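Local coordinates for phosphatidylethanolamine-binding protein (Plasmodium vivax, PDB 2GZQ) that probably binds phosphatidylethanolamine or related phospholipid head groups, at residues A[78-84]-A[101-107]; A[141-147]-A[187-193]. One frame throughout, in Å; residues are numbered along the deposited sequence. Where two conformers were deposited one is given.

Contact 1. Residues A[78-84]-A[101-107]; sequences CYILFMI and HWAVSGI
Residues 78-84 and 101-107 pair as neighbouring antiparallel strands in the larger, mixed sheet of the fold, a buried contact between its inner strands 77-85 and 99-107. Backbone bonds run along the whole pairing, Leu81 and Val104 bonding to each other through N and O in both directions. At each end one residue faces two. Tyr79 O takes both Gly106 N at 3.0 Å and Ile107 N at 3.1 Å, a G1 bulge whose glycine has a positive phi (113°). At the other end Met83 O receives His101 N at 2.8 Å, with a longer, weak bond from Trp102 N.

On the face carrying Leu81, Met83 and Trp102, the indole runs forward along its own strand, toward Val104: with CG anti to the backbone N (chi1 -176°), its ring offers CZ3 to Leu81 CD2 at 3.8 Å, while Val104 CG1 lies over one face near the rim. Ile67 of the other sheet packs on both Leu81 and Trp102. In one of its two conformers selenomethionine Met83 places SE near His101 CB, a tentative contact. On the reverse face Ala103 CB meets the edge of the Phe82 ring, 3.5 Å from CD1, and Ile80 CD1 lies against Ser105, whose OG bonds to Lys152 O. The whole is an antiparallel strand pair framed by a classic and a G1 beta bulge, within the two-sheet core of the phosphatidylethanolamine-binding protein fold.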
loop_
_atom_site.group_PDB
_atom_site.type_symbol
_atom_site.label_atom_id
_atom_site.label_comp_id
_atom_site.label_asym_id
_atom_site.label_seq_id
_atom_site.Cartn_x
_atom_site.Cartn_y
_atom_site.Cartn_z
ATOM N N CYS A 78 1.598 1.340 15.933
ATOM C CA CYS A 78 2.579 1.448 14.875
ATOM C C CYS A 78 1.856 1.517 13.536
ATOM O O CYS A 78 0.643 1.290 13.442
ATOM C CB CYS A 78 3.580 0.299 14.942
ATOM S SG CYS A 78 2.797 -1.293 14.874
ATOM N N TYR A 79 2.590 1.890 12.504
ATOM C CA TYR A 79 2.035 1.823 11.166
ATOM C C TYR A 79 2.196 0.447 10.566
ATOM O O TYR A 79 3.190 -0.246 10.769
ATOM C CB TYR A 79 2.697 2.835 10.224
ATOM C CG TYR A 79 2.501 4.303 10.583
ATOM C CD1 TYR A 79 3.568 5.159 10.603
ATOM C CD2 TYR A 79 1.255 4.809 10.891
ATOM C CE1 TYR A 79 3.415 6.500 10.916
ATOM C CE2 TYR A 79 1.088 6.151 11.218
ATOM C CZ TYR A 79 2.172 6.991 11.211
ATOM O OH TYR A 79 1.947 8.311 11.549
ATOM N N ILE A 80 1.202 0.122 9.765
ATOM C CA ILE A 80 1.255 -0.995 8.824
ATOM C C ILE A 80 0.985 -0.429 7.435
ATOM O O ILE A 80 0.060 0.370 7.244
ATOM C CB ILE A 80 0.267 -2.136 9.228
ATOM C CG1 ILE A 80 0.371 -3.297 8.252
ATOM C CG2 ILE A 80 -1.143 -1.613 9.408
ATOM C CD1 ILE A 80 -0.351 -4.561 8.732
ATOM N N LEU A 81 1.817 -0.819 6.477
ATOM C CA LEU A 81 1.800 -0.259 5.131
ATOM C C LEU A 81 1.598 -1.389 4.140
ATOM O O LEU A 81 2.313 -2.392 4.176
ATOM C CB LEU A 81 3.141 0.429 4.880
ATOM C CG LEU A 81 3.337 1.053 3.507
ATOM C CD1 LEU A 81 2.305 2.077 3.131
ATOM C CD2 LEU A 81 4.711 1.681 3.412
ATOM N N PHE A 82 0.637 -1.201 3.244
ATOM C CA PHE A 82 0.377 -2.137 2.175
ATOM C C PHE A 82 0.591 -1.401 0.851
ATOM O O PHE A 82 0.104 -0.264 0.702
ATOM C CB PHE A 82 -1.087 -2.624 2.193
ATOM C CG PHE A 82 -1.503 -3.392 3.422
ATOM C CD1 PHE A 82 -0.683 -4.308 4.035
ATOM C CD2 PHE A 82 -2.765 -3.213 3.971
ATOM C CE1 PHE A 82 -1.121 -5.010 5.144
ATOM C CE2 PHE A 82 -3.181 -3.922 5.041
ATOM C CZ PHE A 82 -2.374 -4.800 5.649
HETATM N N MSE A 83 1.238 -2.036 -0.117
HETATM C CA MSE A 83 1.206 -1.567 -1.461
HETATM C C MSE A 83 0.442 -2.563 -2.323
HETATM O O MSE A 83 0.701 -3.776 -2.260
HETATM C CB MSE A 83 2.629 -1.459 -1.906
HETATM C CG MSE A 83 2.789 -1.017 -3.287
HETATM SE SE MSE A 83 4.562 -1.471 -3.715
HETATM C CE MSE A 83 4.542 -1.011 -5.597
ATOM N N ILE A 84 -0.517 -2.048 -3.091
ATOM C CA ILE A 84 -1.440 -2.865 -3.862
ATOM C C ILE A 84 -1.588 -2.366 -5.288
ATOM O O ILE A 84 -1.371 -1.196 -5.588
ATOM C CB ILE A 84 -2.833 -2.973 -3.229
ATOM C CG1 ILE A 84 -3.458 -1.600 -3.100
ATOM C CG2 ILE A 84 -2.767 -3.673 -1.895
ATOM C CD1 ILE A 84 -4.941 -1.628 -2.952
ATOM N N HIS A 101 1.544 -6.234 -3.390
ATOM C CA HIS A 101 2.964 -6.167 -3.640
ATOM C C HIS A 101 3.828 -6.218 -2.393
ATOM O O HIS A 101 4.991 -6.650 -2.481
ATOM C CB HIS A 101 3.253 -4.879 -4.415
ATOM C CG HIS A 101 2.733 -4.914 -5.802
ATOM N ND1 HIS A 101 3.337 -5.646 -6.788
ATOM C CD2 HIS A 101 1.628 -4.366 -6.369
ATOM C CE1 HIS A 101 2.633 -5.547 -7.909
ATOM N NE2 HIS A 101 1.590 -4.768 -7.679
ATOM N N TRP A 102 3.340 -5.722 -1.266
ATOM C CA TRP A 102 4.208 -5.458 -0.116
ATOM C C TRP A 102 3.337 -5.233 1.090
ATOM O O TRP A 102 2.328 -4.531 0.997
ATOM C CB TRP A 102 5.077 -4.228 -0.419
ATOM C CG TRP A 102 6.092 -3.867 0.620
ATOM C CD1 TRP A 102 6.776 -4.705 1.458
ATOM C CD2 TRP A 102 6.546 -2.547 0.903
ATOM N NE1 TRP A 102 7.637 -3.972 2.245
ATOM C CE2 TRP A 102 7.507 -2.644 1.926
ATOM C CE3 TRP A 102 6.229 -1.286 0.382
ATOM C CZ2 TRP A 102 8.132 -1.530 2.468
ATOM C CZ3 TRP A 102 6.874 -0.177 0.905
ATOM C CH2 TRP A 102 7.820 -0.304 1.935
ATOM N N ALA A 103 3.715 -5.827 2.218
ATOM C CA ALA A 103 3.079 -5.551 3.505
ATOM C C ALA A 103 4.111 -5.558 4.596
ATOM O O ALA A 103 4.785 -6.567 4.824
ATOM C CB ALA A 103 2.003 -6.579 3.835
ATOM N N VAL A 104 4.236 -4.443 5.306
ATOM C CA VAL A 104 5.197 -4.315 6.389
ATOM C C VAL A 104 4.472 -3.666 7.558
ATOM O O VAL A 104 3.735 -2.706 7.397
ATOM C CB VAL A 104 6.467 -3.554 5.942
ATOM C CG1 VAL A 104 6.147 -2.164 5.414
ATOM C CG2 VAL A 104 7.486 -3.496 7.047
ATOM N N SER A 105 4.700 -4.218 8.745
ATOM C CA SER A 105 3.993 -3.824 9.945
ATOM C C SER A 105 4.956 -3.539 11.080
ATOM O O SER A 105 5.991 -4.193 11.194
ATOM C CB SER A 105 3.050 -4.970 10.290
ATOM O OG SER A 105 2.256 -4.708 11.435
ATOM N N GLY A 106 4.680 -2.557 11.913
ATOM C CA GLY A 106 5.536 -2.284 13.063
ATOM C C GLY A 106 6.292 -0.976 13.033
ATOM O O GLY A 106 7.092 -0.706 13.943
ATOM N N ILE A 107 6.055 -0.174 12.005
ATOM C CA ILE A 107 6.797 1.085 11.788
ATOM C C ILE A 107 6.507 2.068 12.922
ATOM O O ILE A 107 5.369 2.324 13.271
ATOM C CB ILE A 107 6.405 1.758 10.436
ATOM C CG1 ILE A 107 6.627 0.807 9.239
ATOM C CG2 ILE A 107 7.127 3.059 10.250
ATOM C CD1 ILE A 107 5.731 1.055 8.042
#

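Contact 2. Residues A[141-147]-A[187-193]; sequences SFILSLV and MKIVGFN
Leu146, Leu144 and Met187 bury much of the surface where strand 141-147 meets residues 187-193, and both leucines pack against Val190, part of a bulge in the second strand. Leu146 lies across Val190 at about a right angle, its CG 4.0 Å from Val190 CG1. Its backbone N reaches Lys188 O at 2.8 Å, and its O accepts a longer bond from Lys188 N. Lys188 itself extends away to a salt bridge with Asp34.

Leu144 is the residue that faces the bulge, with Val190 and Gly191 both opposite it. Its O is gripped by two amides, Val190 N at 2.8 Å in a nearly straight bond (172°) and Gly191 N at 3.1 Å, more bent. Its own N bonds to Gly191 O, and its CD2 methyl meets Val190 CG2.

Met187, a selenomethionine, precedes the strand. Its CB lies 3.3 Å from Leu146 O, and in one of its two conformers the chain, extended beyond CG, runs beside Val147 in the same direction until CE comes to 3.6 Å from Val147 CG2.

At the far end Phe192 reaches across the other strand. Holding CG anti to its N (chi1 -172°), it brings the ring's CZ to 3.5 Å from Ser141 OG, which bonds to Arg139 O, while Ile143 CG1 sits at the ring edge in its plane. Phe28 meets this ring edge-to-face, and helix 178-184 packs on Ile143, Ser145 and Ile189 through Ile182. The arrangement is a twisted antiparallel strand pair with a classic beta bulge, one face backed by a helix and the other turned to the second sheet.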
loop_
_atom_site.group_PDB
_atom_site.type_symbol
_atom_site.label_atom_id
_atom_site.label_comp_id
_atom_site.label_asym_id
_atom_site.label_seq_id
_atom_site.Cartn_x
_atom_site.Cartn_y
_atom_site.Cartn_z
ATOM N N SER A 141 -1.044 1.708 -5.395
ATOM C CA SER A 141 -1.493 2.424 -4.229
ATOM C C SER A 141 -0.794 1.966 -2.967
ATOM O O SER A 141 -0.459 0.784 -2.796
ATOM C CB SER A 141 -2.987 2.209 -4.065
ATOM O OG SER A 141 -3.750 2.718 -5.160
ATOM N N PHE A 142 -0.612 2.919 -2.057
ATOM C CA PHE A 142 0.026 2.696 -0.771
ATOM C C PHE A 142 -0.949 3.118 0.310
ATOM O O PHE A 142 -1.344 4.270 0.359
ATOM C CB PHE A 142 1.305 3.526 -0.668
ATOM C CG PHE A 142 2.389 3.131 -1.638
ATOM C CD1 PHE A 142 2.327 3.524 -2.947
ATOM C CD2 PHE A 142 3.468 2.383 -1.225
ATOM C CE1 PHE A 142 3.341 3.198 -3.833
ATOM C CE2 PHE A 142 4.488 2.043 -2.119
ATOM C CZ PHE A 142 4.388 2.441 -3.409
ATOM N N ILE A 143 -1.324 2.199 1.196
ATOM C CA ILE A 143 -2.288 2.459 2.249
ATOM C C ILE A 143 -1.588 2.308 3.605
ATOM O O ILE A 143 -0.985 1.267 3.898
ATOM C CB ILE A 143 -3.452 1.461 2.195
ATOM C CG1 ILE A 143 -4.141 1.464 0.824
ATOM C CG2 ILE A 143 -4.445 1.757 3.311
ATOM C CD1 ILE A 143 -5.003 0.265 0.556
ATOM N N LEU A 144 -1.677 3.350 4.404
ATOM C CA LEU A 144 -1.055 3.420 5.707
ATOM C C LEU A 144 -2.102 3.387 6.794
ATOM O O LEU A 144 -3.060 4.187 6.745
ATOM C CB LEU A 144 -0.268 4.734 5.832
ATOM C CG LEU A 144 0.657 4.861 7.020
ATOM C CD1 LEU A 144 1.859 3.938 6.872
ATOM C CD2 LEU A 144 1.082 6.336 7.223
ATOM N N SER A 145 -1.961 2.450 7.742
ATOM C CA SER A 145 -2.938 2.262 8.805
ATOM C C SER A 145 -2.219 2.141 10.140
ATOM O O SER A 145 -1.023 1.891 10.202
ATOM C CB SER A 145 -3.774 0.996 8.554
ATOM O OG SER A 145 -4.414 1.040 7.311
ATOM N N LEU A 146 -2.962 2.307 11.220
ATOM C CA LEU A 146 -2.492 2.072 12.580
ATOM C C LEU A 146 -2.928 0.702 13.070
ATOM O O LEU A 146 -4.084 0.298 12.902
ATOM C CB LEU A 146 -3.111 3.098 13.540
ATOM C CG LEU A 146 -2.558 4.520 13.370
ATOM C CD1 LEU A 146 -3.334 5.396 14.353
ATOM C CD2 LEU A 146 -1.073 4.613 13.596
ATOM N N VAL A 147 -1.996 0.021 13.702
ATOM C CA VAL A 147 -2.210 -1.233 14.384
ATOM C C VAL A 147 -1.612 -1.134 15.781
ATOM O O VAL A 147 -0.582 -0.497 15.987
ATOM C CB VAL A 147 -1.605 -2.422 13.558
ATOM C CG1 VAL A 147 -0.118 -2.277 13.361
ATOM C CG2 VAL A 147 -1.899 -3.757 14.193
HETATM N N MSE A 187 -8.163 -2.100 12.344
HETATM C CA MSE A 187 -7.111 -1.122 12.137
HETATM C C MSE A 187 -7.729 0.191 11.643
HETATM O O MSE A 187 -8.866 0.210 11.223
HETATM C CB MSE A 187 -6.088 -1.685 11.142
HETATM C CG MSE A 187 -5.356 -2.918 11.655
HETATM SE SE MSE A 187 -4.439 -3.870 10.172
HETATM C CE MSE A 187 -3.368 -5.091 11.194
ATOM N N LYS A 188 -6.970 1.277 11.700
ATOM C CA LYS A 188 -7.463 2.603 11.296
ATOM C C LYS A 188 -6.630 3.112 10.119
ATOM O O LYS A 188 -5.422 3.307 10.279
ATOM C CB LYS A 188 -7.380 3.614 12.456
ATOM C CG LYS A 188 -7.898 4.977 12.069
ATOM C CD LYS A 188 -7.650 6.035 13.138
ATOM C CE LYS A 188 -8.007 7.424 12.582
ATOM N NZ LYS A 188 -9.428 7.763 12.798
ATOM N N ILE A 189 -7.244 3.392 8.972
ATOM C CA ILE A 189 -6.523 3.980 7.856
ATOM C C ILE A 189 -6.210 5.420 8.191
ATOM O O ILE A 189 -7.075 6.177 8.629
ATOM C CB ILE A 189 -7.375 3.937 6.581
ATOM C CG1 ILE A 189 -7.585 2.477 6.164
ATOM C CG2 ILE A 189 -6.717 4.725 5.465
ATOM C CD1 ILE A 189 -8.719 2.272 5.203
ATOM N N VAL A 190 -4.961 5.824 7.976
ATOM C CA VAL A 190 -4.518 7.193 8.278
ATOM C C VAL A 190 -3.763 7.923 7.171
ATOM O O VAL A 190 -3.593 9.114 7.250
ATOM C CB VAL A 190 -3.714 7.259 9.579
ATOM C CG1 VAL A 190 -4.518 6.801 10.792
ATOM C CG2 VAL A 190 -2.392 6.462 9.467
ATOM N N GLY A 191 -3.370 7.202 6.127
ATOM C CA GLY A 191 -2.626 7.803 5.039
ATOM C C GLY A 191 -2.776 7.025 3.766
ATOM O O GLY A 191 -3.104 5.845 3.760
ATOM N N PHE A 192 -2.517 7.710 2.658
ATOM C CA PHE A 192 -2.664 7.118 1.332
ATOM C C PHE A 192 -1.807 7.867 0.326
ATOM O O PHE A 192 -1.711 9.103 0.381
ATOM C CB PHE A 192 -4.119 7.187 0.882
ATOM C CG PHE A 192 -4.379 6.437 -0.393
ATOM C CD1 PHE A 192 -4.565 7.108 -1.616
ATOM C CD2 PHE A 192 -4.428 5.057 -0.397
ATOM C CE1 PHE A 192 -4.771 6.407 -2.786
ATOM C CE2 PHE A 192 -4.626 4.365 -1.573
ATOM C CZ PHE A 192 -4.797 5.046 -2.767
ATOM N N ASN A 193 -1.217 7.147 -0.622
ATOM C CA ASN A 193 -0.652 7.804 -1.809
ATOM C C ASN A 193 -0.734 6.814 -2.935
ATOM O O ASN A 193 -0.921 5.613 -2.730
ATOM C CB ASN A 193 0.799 8.246 -1.550
ATOM C CG ASN A 193 1.193 9.473 -2.322
ATOM O OD1 ASN A 193 0.648 9.757 -3.421
ATOM N ND2 ASN A 193 2.170 10.203 -1.770
#

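From the N terminus, strand 77-85 comes first, and contact 1 closes when the chain returns as strand 99-107 after a mostly irregular connection of 16 residues between the two segments. Only then does strand 138-148 begin; contact 2 closes a longer excursion of 39 residues, including helices 171-174 and 178-184, when strand 188-198 arrives. The two closures are therefore in series, neither nested nor crossed. In space they join side by side, because strand 138-148 lies against strand 77-85: Ile84 N to Ser141 O and Cys78 N to Val147 O are probable hydrogen bonds. Four neighbouring strands of the mixed sheet, in the order 188-198, 138-148, 77-85, 99-107, are thus tied together.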